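PDB 3ALJ: 2-methyl-3-hydroxypyridine-5-carboxylic acid oxygenase, which is an FAD-dependent oxygenase that probably oxidises and opens the pyridine ring of 2-methyl-3-hydroxypyridine-5-carboxylic acid. Local coordinates for residues A[160-165]-A[281-286]; A[166-171]-A[275-280]; A[81-86]-A[198-203]. One frame throughout, in Å; residues are numbered along the deposited sequence.

Contact 1: residues A[160-165]-A[281-286]; sequences SKVRDS and GKVALV
Within the sheet-and-helix core of the FAD-binding fold, the first turn of helix 161-165 lays Val162 and Arg163 against Val283 and Leu285 of strand 283-285. The segment axes pass 9.2 Å apart at 119°, so the helix runs across the strand, and the contact is made by side chains alone. Val162 leads with one methyl: CG1, anti to its backbone N (chi1 169°), slides past Val283 CG1 at 3.7 Å and also meets Leu285 CD2 at 3.8 Å. The other Leu285 methyl, CD1, packs against the aliphatic root of Arg163, 3.7 Å from Arg163 CG, the two side chains crossing at about a right angle.

Beyond CG the arginine turns away from the strand. Its NE and NH2 grip neighbouring Asp164 side-on, NE to OD1 at 2.9 Å and NH2 to OD2 at 3.0 Å, both met from above the carboxylate plane, while NH1 and NH2 also reach the carbonyls of Ala289 and Val158. Ser160 is the N-cap: its OG accepts from Arg163 N at 2.9 Å and is hydrogen-bonded to Asp156 as well.

The side chain of Val162 is about 6 Å from the bound FAD and touches Ala130 and Ala133 of strand 130-134. Leu285 continues onto Phe168 and Leu275, whereas Ala284, directed away from the helix, packs on Leu325 and Trp328 of helix 321-349.

Contact 2: residues A[166-171]-A[275-280]; sequences IGFKQD and LDSWTR
Phe168, Arg280 and Leu275 carry this contact, which joins the start of strand 170-185 to the end of 267-275 in one sheet. The Arg280 guanidinium sits over one face of the Phe168 ring in a cation-pi interaction, CZ lying 4.3 Å from the ring centroid and 12° off its normal. The two planes are inclined by 50°, so NH1 dips toward the middle of the ring. Bends at chi2 and chi3 fold the arginine back, and NH1 also donates to Gly167 O at 2.9 Å. Water 1, in the guanidinium plane, accepts from Arg280 NH2 and donates to the same carbonyl, which thus has two donors. Ile166 CG2 rests on a guanidinium face, 3.6 Å from NH2.

Leu275 meets Phe168 through CD1, and its CD2 packs on Gln170 CB at 3.5 Å. Gln170 and Leu275 form an antiparallel non-hydrogen-bonded pair; next to it, Asp276 N donates to Lys169 O at 3.0 Å. Gln170 NE2 donates back to Phe168 O, 2.9 Å away.

Buried Ser277 O has no hydrogen-bonding partner in the model and lies 3.2 Å from Phe168 CD2. Within this contact the arginine's charge is probably stabilised by neutral partners rather than by a carboxylate.

Contact 3: residues A[81-86]-A[198-203]; sequences TYETWM and NTIDMW
Strands 82-86 and 199-203 form the one parallel pair of the seven-stranded mixed sheet, 4.5 Å apart and 16° askew, joined by a ladder of five backbone hydrogen bonds that starts at Thr199 N to Thr81 O and ends at Trp203 N to Trp85 O, 2.9 Å long.

On the face bearing Glu83, Trp85, Ile200 and Met202, Ile200 CG2 sits over the five-membered ring of Trp85, 3.5 Å from its centroid, a CH-pi contact. Met202 lies alongside the indole, its CG 3.9 Å from Trp85 CE3, and its sulfur makes an oblique Met-aromatic contact. The indole's rotation is fixed by NE1, which donates to Glu83 OE2 at 2.9 Å from above the carboxylate plane; Ser90 binds the same oxygen. A leucine in place of Trp85 would probably leave the Ile200 methyl without its aromatic face and Glu83 OE2 without its indole donor.

On the other face, with OG1 beside the backbone N (chi1 -79°), the Thr199 methyl CG2 is carried over the Tyr82 ring, 3.6 Å from its centroid, a second CH-pi contact. Water 2 links Tyr82 OH with Asp201 OD2, which also pairs with Arg211 and takes a weak bond from Trp203 NE1. Met86 curls its CE to within 3.7 Å of Trp203 CB.

Strand 89-94 flanks 82-86 and strand 211-216 flanks 199-203, both antiparallel, and Phe251 meets the Trp85 ring edge-to-face.

How the contacts relate
Along the chain, strand 82-86 comes first, then helix 161-166 and the start of strand 170-185; strand 199-203 then closes the loop of contact 3. Only then do 275-280 and 281-286 complete contacts 2 and 1, so contact 2 nests inside contact 1 and contact 3 crosses both. Contacts 1 and 2 adjoin, centres about 8 Å apart, and a probable hydrogen bond joins Leu285 N to Trp278 O. Contact 3 is centred about 38 Å from either, beyond the chain's centre. The seven-stranded sheet connects contacts 2 and 3: strands 170-185 and 267-275 serve the first, 82-86 and 199-203 the second. Contact 1 packs helix 161-166 on the six-stranded sheet, which contact 2 reaches through strand 279-280.

Contact 1: residues A[160-165]-A[281-286]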
loop_
_atom_site.group_PDB
_atom_site.type_symbol
_atom_site.label_atom_id
_atom_site.label_comp_id
_atom_site.label_asym_id
_atom_site.label_seq_id
_atom_site.Cartn_x
_atom_site.Cartn_y
_atom_site.Cartn_z
ATOM N N SER A 160 5.185 14.422 1.002
ATOM C CA SER A 160 5.328 14.849 2.419
ATOM C C SER A 160 5.970 16.235 2.590
ATOM O O SER A 160 7.137 16.492 2.160
ATOM C CB SER A 160 6.353 13.860 3.058
ATOM O OG SER A 160 6.662 14.221 4.355
ATOM N N LYS A 161 5.191 17.050 3.260
ATOM C CA LYS A 161 5.685 18.364 3.678
ATOM C C LYS A 161 6.437 18.308 4.960
ATOM O O LYS A 161 7.293 19.179 5.213
ATOM C CB LYS A 161 4.493 19.385 3.755
ATOM C CG LYS A 161 4.036 19.857 2.329
ATOM C CD LYS A 161 2.856 20.871 2.451
ATOM C CE LYS A 161 2.435 21.231 1.055
ATOM N NZ LYS A 161 1.418 22.308 1.262
ATOM N N VAL A 162 6.161 17.318 5.827
ATOM C CA VAL A 162 7.025 17.127 6.945
ATOM C C VAL A 162 8.462 16.884 6.430
ATOM O O VAL A 162 9.427 17.506 6.940
ATOM C CB VAL A 162 6.482 15.961 7.841
ATOM C CG1 VAL A 162 7.518 15.517 8.927
ATOM C CG2 VAL A 162 5.076 16.313 8.435
ATOM N N ARG A 163 8.644 16.008 5.428
ATOM C CA ARG A 163 9.932 15.777 4.870
ATOM C C ARG A 163 10.492 17.012 4.162
ATOM O O ARG A 163 11.622 17.432 4.502
ATOM C CB ARG A 163 9.748 14.694 3.805
ATOM C CG ARG A 163 11.065 14.349 3.033
ATOM C CD ARG A 163 10.770 13.483 1.837
ATOM N NE ARG A 163 9.942 14.178 0.857
ATOM C CZ ARG A 163 9.019 13.649 0.094
ATOM N NH1 ARG A 163 8.678 12.378 0.134
ATOM N NH2 ARG A 163 8.430 14.453 -0.786
ATOM N N ASP A 164 9.684 17.633 3.302
ATOM C CA ASP A 164 10.336 18.668 2.477
ATOM C C ASP A 164 10.512 19.975 3.233
ATOM O O ASP A 164 11.400 20.778 2.808
ATOM C CB ASP A 164 9.535 18.830 1.221
ATOM C CG ASP A 164 9.738 17.587 0.245
ATOM O OD1 ASP A 164 10.758 16.874 0.401
ATOM O OD2 ASP A 164 8.920 17.449 -0.639
ATOM N N SER A 165 9.755 20.213 4.287
ATOM C CA SER A 165 10.073 21.466 5.101
ATOM C C SER A 165 11.345 21.377 5.811
ATOM O O SER A 165 12.035 22.415 5.985
ATOM C CB SER A 165 8.960 21.714 6.140
ATOM O OG SER A 165 8.871 20.654 7.097
ATOM N N GLY A 281 16.161 14.313 14.424
ATOM C CA GLY A 281 15.685 14.640 15.747
ATOM C C GLY A 281 14.480 13.797 16.171
ATOM O O GLY A 281 14.603 12.532 16.266
ATOM N N LYS A 282 13.396 14.452 16.543
ATOM C CA LYS A 282 12.189 13.775 16.993
ATOM C C LYS A 282 11.206 13.500 15.814
ATOM O O LYS A 282 10.117 13.089 16.122
ATOM C CB LYS A 282 11.467 14.565 18.054
ATOM C CG LYS A 282 12.347 14.756 19.385
ATOM C CD LYS A 282 11.610 15.820 20.286
ATOM C CE LYS A 282 12.501 16.577 21.326
ATOM N NZ LYS A 282 13.048 15.513 22.111
ATOM N N VAL A 283 11.674 13.705 14.588
ATOM C CA VAL A 283 10.798 13.462 13.388
ATOM C C VAL A 283 11.198 12.143 12.742
ATOM O O VAL A 283 12.342 11.880 12.422
ATOM C CB VAL A 283 11.036 14.588 12.381
ATOM C CG1 VAL A 283 10.260 14.272 11.069
ATOM C CG2 VAL A 283 10.506 15.959 12.984
ATOM N N ALA A 284 10.164 11.284 12.480
ATOM C CA ALA A 284 10.362 10.036 11.681
ATOM C C ALA A 284 9.453 10.107 10.506
ATOM O O ALA A 284 8.234 10.420 10.629
ATOM C CB ALA A 284 9.982 8.864 12.480
ATOM N N LEU A 285 10.036 9.784 9.366
ATOM C CA LEU A 285 9.261 9.695 8.066
ATOM C C LEU A 285 8.885 8.225 7.850
ATOM O O LEU A 285 9.763 7.357 7.880
ATOM C CB LEU A 285 10.137 10.148 6.906
ATOM C CG LEU A 285 10.636 11.613 7.125
ATOM C CD1 LEU A 285 11.470 11.974 5.885
ATOM C CD2 LEU A 285 9.494 12.634 7.315
ATOM N N VAL A 286 7.614 7.963 7.578
ATOM C CA VAL A 286 7.069 6.539 7.497
ATOM C C VAL A 286 6.293 6.418 6.225
ATOM O O VAL A 286 5.455 7.306 5.963
ATOM C CB VAL A 286 6.141 6.184 8.703
ATOM C CG1 VAL A 286 6.984 6.301 10.073
ATOM C CG2 VAL A 286 4.689 6.840 8.679
#

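Contact 2: residues A[166-171]-A[275-280]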
loop_
_atom_site.group_PDB
_atom_site.type_symbol
_atom_site.label_atom_id
_atom_site.label_comp_id
_atom_site.label_asym_id
_atom_site.label_seq_id
_atom_site.Cartn_x
_atom_site.Cartn_y
_atom_site.Cartn_z
ATOM N N ILE A 166 11.789 20.196 6.182
ATOM C CA ILE A 166 13.061 19.988 6.843
ATOM C C ILE A 166 14.167 19.855 5.815
ATOM O O ILE A 166 15.303 20.405 6.053
ATOM C CB ILE A 166 12.971 18.700 7.750
ATOM C CG1 ILE A 166 12.025 18.981 8.869
ATOM C CG2 ILE A 166 14.393 18.229 8.241
ATOM C CD1 ILE A 166 11.629 17.754 9.714
ATOM N N GLY A 167 13.937 19.128 4.718
ATOM C CA GLY A 167 14.957 18.988 3.718
ATOM C C GLY A 167 15.650 17.685 3.857
ATOM O O GLY A 167 16.503 17.524 4.774
ATOM N N PHE A 168 15.236 16.693 3.043
ATOM C CA PHE A 168 15.981 15.433 3.024
ATOM C C PHE A 168 16.450 15.138 1.656
ATOM O O PHE A 168 15.703 15.318 0.621
ATOM C CB PHE A 168 14.967 14.270 3.386
ATOM C CG PHE A 168 14.690 14.148 4.800
ATOM C CD1 PHE A 168 13.803 15.072 5.393
ATOM C CD2 PHE A 168 15.260 13.100 5.583
ATOM C CE1 PHE A 168 13.453 14.940 6.816
ATOM C CE2 PHE A 168 14.940 12.950 6.954
ATOM C CZ PHE A 168 14.059 13.892 7.612
ATOM N N LYS A 169 17.723 14.803 1.528
ATOM C CA LYS A 169 18.309 14.487 0.234
ATOM C C LYS A 169 17.522 13.228 -0.262
ATOM O O LYS A 169 17.348 12.237 0.450
ATOM C CB LYS A 169 19.835 14.138 0.474
ATOM C CG LYS A 169 20.582 13.770 -0.766
ATOM C CD LYS A 169 22.107 13.585 -0.306
ATOM C CE LYS A 169 23.027 12.960 -1.399
ATOM N NZ LYS A 169 22.706 11.491 -1.644
ATOM N N GLN A 170 17.205 13.280 -1.525
ATOM C CA GLN A 170 16.215 12.272 -2.064
ATOM C C GLN A 170 16.332 12.180 -3.576
ATOM O O GLN A 170 16.740 13.139 -4.274
ATOM C CB GLN A 170 14.816 12.753 -1.705
ATOM C CG GLN A 170 14.446 14.102 -2.384
ATOM C CD GLN A 170 13.123 14.696 -1.913
ATOM O OE1 GLN A 170 12.145 14.644 -2.629
ATOM N NE2 GLN A 170 13.099 15.115 -0.700
ATOM N N ASP A 171 15.852 11.036 -4.065
ATOM C CA ASP A 171 15.442 10.934 -5.483
ATOM C C ASP A 171 13.955 10.586 -5.573
ATOM O O ASP A 171 13.534 9.618 -4.870
ATOM C CB ASP A 171 16.236 9.895 -6.278
ATOM C CG ASP A 171 17.685 10.329 -6.514
ATOM O OD1 ASP A 171 17.956 11.485 -7.010
ATOM O OD2 ASP A 171 18.585 9.486 -6.234
ATOM N N LEU A 275 15.314 8.063 0.205
ATOM C CA LEU A 275 15.927 9.157 0.992
ATOM C C LEU A 275 17.270 8.748 1.618
ATOM O O LEU A 275 17.452 7.605 1.914
ATOM C CB LEU A 275 15.029 9.541 2.171
ATOM C CG LEU A 275 13.615 10.057 1.906
ATOM C CD1 LEU A 275 12.903 10.584 3.193
ATOM C CD2 LEU A 275 13.254 10.720 0.703
ATOM N N ASP A 276 18.098 9.762 1.879
ATOM C CA ASP A 276 19.408 9.601 2.599
ATOM C C ASP A 276 19.124 8.925 3.979
ATOM O O ASP A 276 19.853 8.041 4.483
ATOM C CB ASP A 276 20.126 10.977 2.709
ATOM C CG ASP A 276 21.480 10.879 3.407
ATOM O OD1 ASP A 276 21.625 11.505 4.490
ATOM O OD2 ASP A 276 22.349 10.206 2.827
ATOM N N SER A 277 18.087 9.444 4.633
ATOM C CA SER A 277 17.701 8.987 5.953
ATOM C C SER A 277 16.252 9.186 6.191
ATOM O O SER A 277 15.628 9.918 5.390
ATOM C CB SER A 277 18.572 9.672 7.060
ATOM O OG SER A 277 18.127 11.020 7.141
ATOM N N TRP A 278 15.732 8.580 7.241
ATOM C CA TRP A 278 14.249 8.665 7.545
ATOM C C TRP A 278 13.938 9.429 8.779
ATOM O O TRP A 278 12.796 9.560 9.169
ATOM C CB TRP A 278 13.676 7.232 7.714
ATOM C CG TRP A 278 13.699 6.414 6.459
ATOM C CD1 TRP A 278 14.070 6.777 5.167
ATOM C CD2 TRP A 278 13.315 5.051 6.380
ATOM N NE1 TRP A 278 13.926 5.681 4.279
ATOM C CE2 TRP A 278 13.453 4.636 5.038
ATOM C CE3 TRP A 278 12.826 4.149 7.310
ATOM C CZ2 TRP A 278 13.080 3.341 4.622
ATOM C CZ3 TRP A 278 12.506 2.856 6.920
ATOM C CH2 TRP A 278 12.619 2.476 5.596
ATOM N N THR A 279 14.980 10.026 9.417
ATOM C CA THR A 279 14.777 10.626 10.767
ATOM C C THR A 279 15.546 11.934 10.851
ATOM O O THR A 279 16.556 12.142 10.151
ATOM C CB THR A 279 15.337 9.717 11.887
ATOM O OG1 THR A 279 16.766 9.604 11.743
ATOM C CG2 THR A 279 14.678 8.317 11.789
ATOM N N ARG A 280 15.012 12.788 11.707
ATOM C CA ARG A 280 15.794 14.010 12.057
ATOM C C ARG A 280 15.288 14.434 13.417
ATOM O O ARG A 280 14.179 14.854 13.572
ATOM C CB ARG A 280 15.661 15.078 10.962
ATOM C CG ARG A 280 16.748 16.155 11.107
ATOM C CD ARG A 280 17.955 15.660 10.350
ATOM N NE ARG A 280 17.654 15.291 8.970
ATOM C CZ ARG A 280 17.631 16.126 7.945
ATOM N NH1 ARG A 280 17.409 15.611 6.731
ATOM N NH2 ARG A 280 17.853 17.421 8.085
HETATM O O HOH W 1 18.115 19.484 6.093
#

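Contact 3: residues A[81-86]-A[198-203]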
loop_
_atom_site.group_PDB
_atom_site.type_symbol
_atom_site.label_atom_id
_atom_site.label_comp_id
_atom_site.label_asym_id
_atom_site.label_seq_id
_atom_site.Cartn_x
_atom_site.Cartn_y
_atom_site.Cartn_z
ATOM N N THR A 81 -5.419 -19.530 -5.634
ATOM C CA THR A 81 -4.129 -19.490 -6.228
ATOM C C THR A 81 -3.882 -18.099 -6.847
ATOM O O THR A 81 -4.848 -17.375 -7.158
ATOM C CB THR A 81 -3.946 -20.575 -7.336
ATOM O OG1 THR A 81 -2.512 -20.628 -7.637
ATOM C CG2 THR A 81 -4.763 -20.425 -8.498
ATOM N N TYR A 82 -2.582 -17.767 -6.937
ATOM C CA TYR A 82 -2.148 -16.581 -7.731
ATOM C C TYR A 82 -1.654 -17.138 -9.068
ATOM O O TYR A 82 -0.628 -17.778 -9.181
ATOM C CB TYR A 82 -1.053 -15.892 -6.939
ATOM C CG TYR A 82 -0.650 -14.565 -7.466
ATOM C CD1 TYR A 82 -0.220 -14.403 -8.828
ATOM C CD2 TYR A 82 -0.675 -13.429 -6.629
ATOM C CE1 TYR A 82 0.185 -13.100 -9.271
ATOM C CE2 TYR A 82 -0.246 -12.175 -7.073
ATOM C CZ TYR A 82 0.150 -12.039 -8.362
ATOM O OH TYR A 82 0.648 -10.808 -8.839
ATOM N N GLU A 83 -2.534 -16.883 -10.092
ATOM C CA GLU A 83 -2.312 -17.432 -11.445
ATOM C C GLU A 83 -1.742 -16.312 -12.383
ATOM O O GLU A 83 -2.134 -15.166 -12.232
ATOM C CB GLU A 83 -3.598 -18.031 -11.958
ATOM C CG GLU A 83 -3.458 -18.642 -13.345
ATOM C CD GLU A 83 -4.719 -19.400 -13.788
ATOM O OE1 GLU A 83 -5.799 -19.188 -13.213
ATOM O OE2 GLU A 83 -4.609 -20.085 -14.826
ATOM N N THR A 84 -0.864 -16.676 -13.289
ATOM C CA THR A 84 -0.382 -15.773 -14.321
ATOM C C THR A 84 -0.713 -16.306 -15.669
ATOM O O THR A 84 -0.470 -17.552 -15.932
ATOM C CB THR A 84 1.133 -15.633 -14.152
ATOM O OG1 THR A 84 1.379 -15.102 -12.851
ATOM C CG2 THR A 84 1.733 -14.577 -15.124
ATOM N N TRP A 85 -1.241 -15.442 -16.544
ATOM C CA TRP A 85 -1.377 -15.792 -17.999
ATOM C C TRP A 85 -0.441 -14.951 -18.840
ATOM O O TRP A 85 -0.242 -13.768 -18.557
ATOM C CB TRP A 85 -2.802 -15.541 -18.490
ATOM C CG TRP A 85 -3.866 -16.424 -17.876
ATOM C CD1 TRP A 85 -3.734 -17.412 -16.966
ATOM C CD2 TRP A 85 -5.301 -16.276 -18.197
ATOM N NE1 TRP A 85 -5.001 -17.939 -16.698
ATOM C CE2 TRP A 85 -5.976 -17.283 -17.433
ATOM C CE3 TRP A 85 -6.037 -15.401 -19.046
ATOM C CZ2 TRP A 85 -7.377 -17.431 -17.463
ATOM C CZ3 TRP A 85 -7.470 -15.573 -19.096
ATOM C CH2 TRP A 85 -8.085 -16.530 -18.277
ATOM N N MET A 86 0.019 -15.528 -19.932
ATOM C CA MET A 86 0.702 -14.801 -20.995
ATOM C C MET A 86 -0.001 -15.114 -22.282
ATOM O O MET A 86 -0.106 -16.318 -22.640
ATOM C CB MET A 86 2.173 -15.223 -21.122
ATOM C CG MET A 86 2.822 -14.610 -22.418
ATOM S SD MET A 86 2.742 -12.770 -22.490
ATOM C CE MET A 86 3.762 -12.473 -21.156
ATOM N N ASN A 198 -9.679 -16.955 -8.541
ATOM C CA ASN A 198 -8.201 -16.813 -8.501
ATOM C C ASN A 198 -7.867 -15.296 -8.673
ATOM O O ASN A 198 -8.566 -14.541 -9.319
ATOM C CB ASN A 198 -7.517 -17.524 -9.709
ATOM C CG ASN A 198 -7.584 -19.050 -9.674
ATOM O OD1 ASN A 198 -7.083 -19.713 -10.651
ATOM N ND2 ASN A 198 -8.173 -19.596 -8.681
ATOM N N THR A 199 -6.627 -14.968 -8.179
ATOM C CA THR A 199 -5.891 -13.845 -8.834
ATOM C C THR A 199 -5.456 -14.390 -10.146
ATOM O O THR A 199 -4.919 -15.511 -10.264
ATOM C CB THR A 199 -4.642 -13.484 -8.012
ATOM O OG1 THR A 199 -5.074 -12.694 -6.896
ATOM C CG2 THR A 199 -3.674 -12.686 -8.901
ATOM N N ILE A 200 -5.661 -13.591 -11.199
ATOM C CA ILE A 200 -5.131 -13.924 -12.534
ATOM C C ILE A 200 -4.472 -12.662 -13.076
ATOM O O ILE A 200 -5.142 -11.620 -13.350
ATOM C CB ILE A 200 -6.232 -14.385 -13.511
ATOM C CG1 ILE A 200 -7.120 -15.463 -12.861
ATOM C CG2 ILE A 200 -5.510 -14.992 -14.757
ATOM C CD1 ILE A 200 -8.347 -15.815 -13.767
ATOM N N ASP A 201 -3.153 -12.722 -13.281
ATOM C CA ASP A 201 -2.396 -11.599 -13.885
ATOM C C ASP A 201 -2.283 -11.884 -15.359
ATOM O O ASP A 201 -1.539 -12.793 -15.765
ATOM C CB ASP A 201 -1.013 -11.500 -13.199
ATOM C CG ASP A 201 -0.331 -10.242 -13.592
ATOM O OD1 ASP A 201 -0.953 -9.404 -14.313
ATOM O OD2 ASP A 201 0.829 -10.015 -13.189
ATOM N N MET A 202 -3.113 -11.177 -16.138
ATOM C CA MET A 202 -3.309 -11.508 -17.552
ATOM C C MET A 202 -2.488 -10.581 -18.429
ATOM O O MET A 202 -2.842 -9.420 -18.713
ATOM C CB MET A 202 -4.788 -11.336 -17.936
ATOM C CG MET A 202 -5.730 -12.115 -17.013
ATOM S SD MET A 202 -7.411 -11.542 -17.271
ATOM C CE MET A 202 -8.409 -12.844 -16.466
ATOM N N TRP A 203 -1.294 -11.068 -18.824
ATOM C CA TRP A 203 -0.354 -10.244 -19.631
ATOM C C TRP A 203 -0.524 -10.486 -21.131
ATOM O O TRP A 203 -0.833 -11.635 -21.609
ATOM C CB TRP A 203 1.062 -10.722 -19.347
ATOM C CG TRP A 203 1.589 -10.240 -17.974
ATOM C CD1 TRP A 203 1.352 -10.787 -16.741
ATOM C CD2 TRP A 203 2.486 -9.159 -17.779
ATOM N NE1 TRP A 203 2.100 -10.070 -15.809
ATOM C CE2 TRP A 203 2.795 -9.062 -16.424
ATOM C CE3 TRP A 203 3.050 -8.201 -18.644
ATOM C CZ2 TRP A 203 3.636 -8.064 -15.893
ATOM C CZ3 TRP A 203 3.904 -7.221 -18.128
ATOM C CH2 TRP A 203 4.187 -7.151 -16.793
HETATM O O HOH W 2 1.950 -11.011 -11.046
#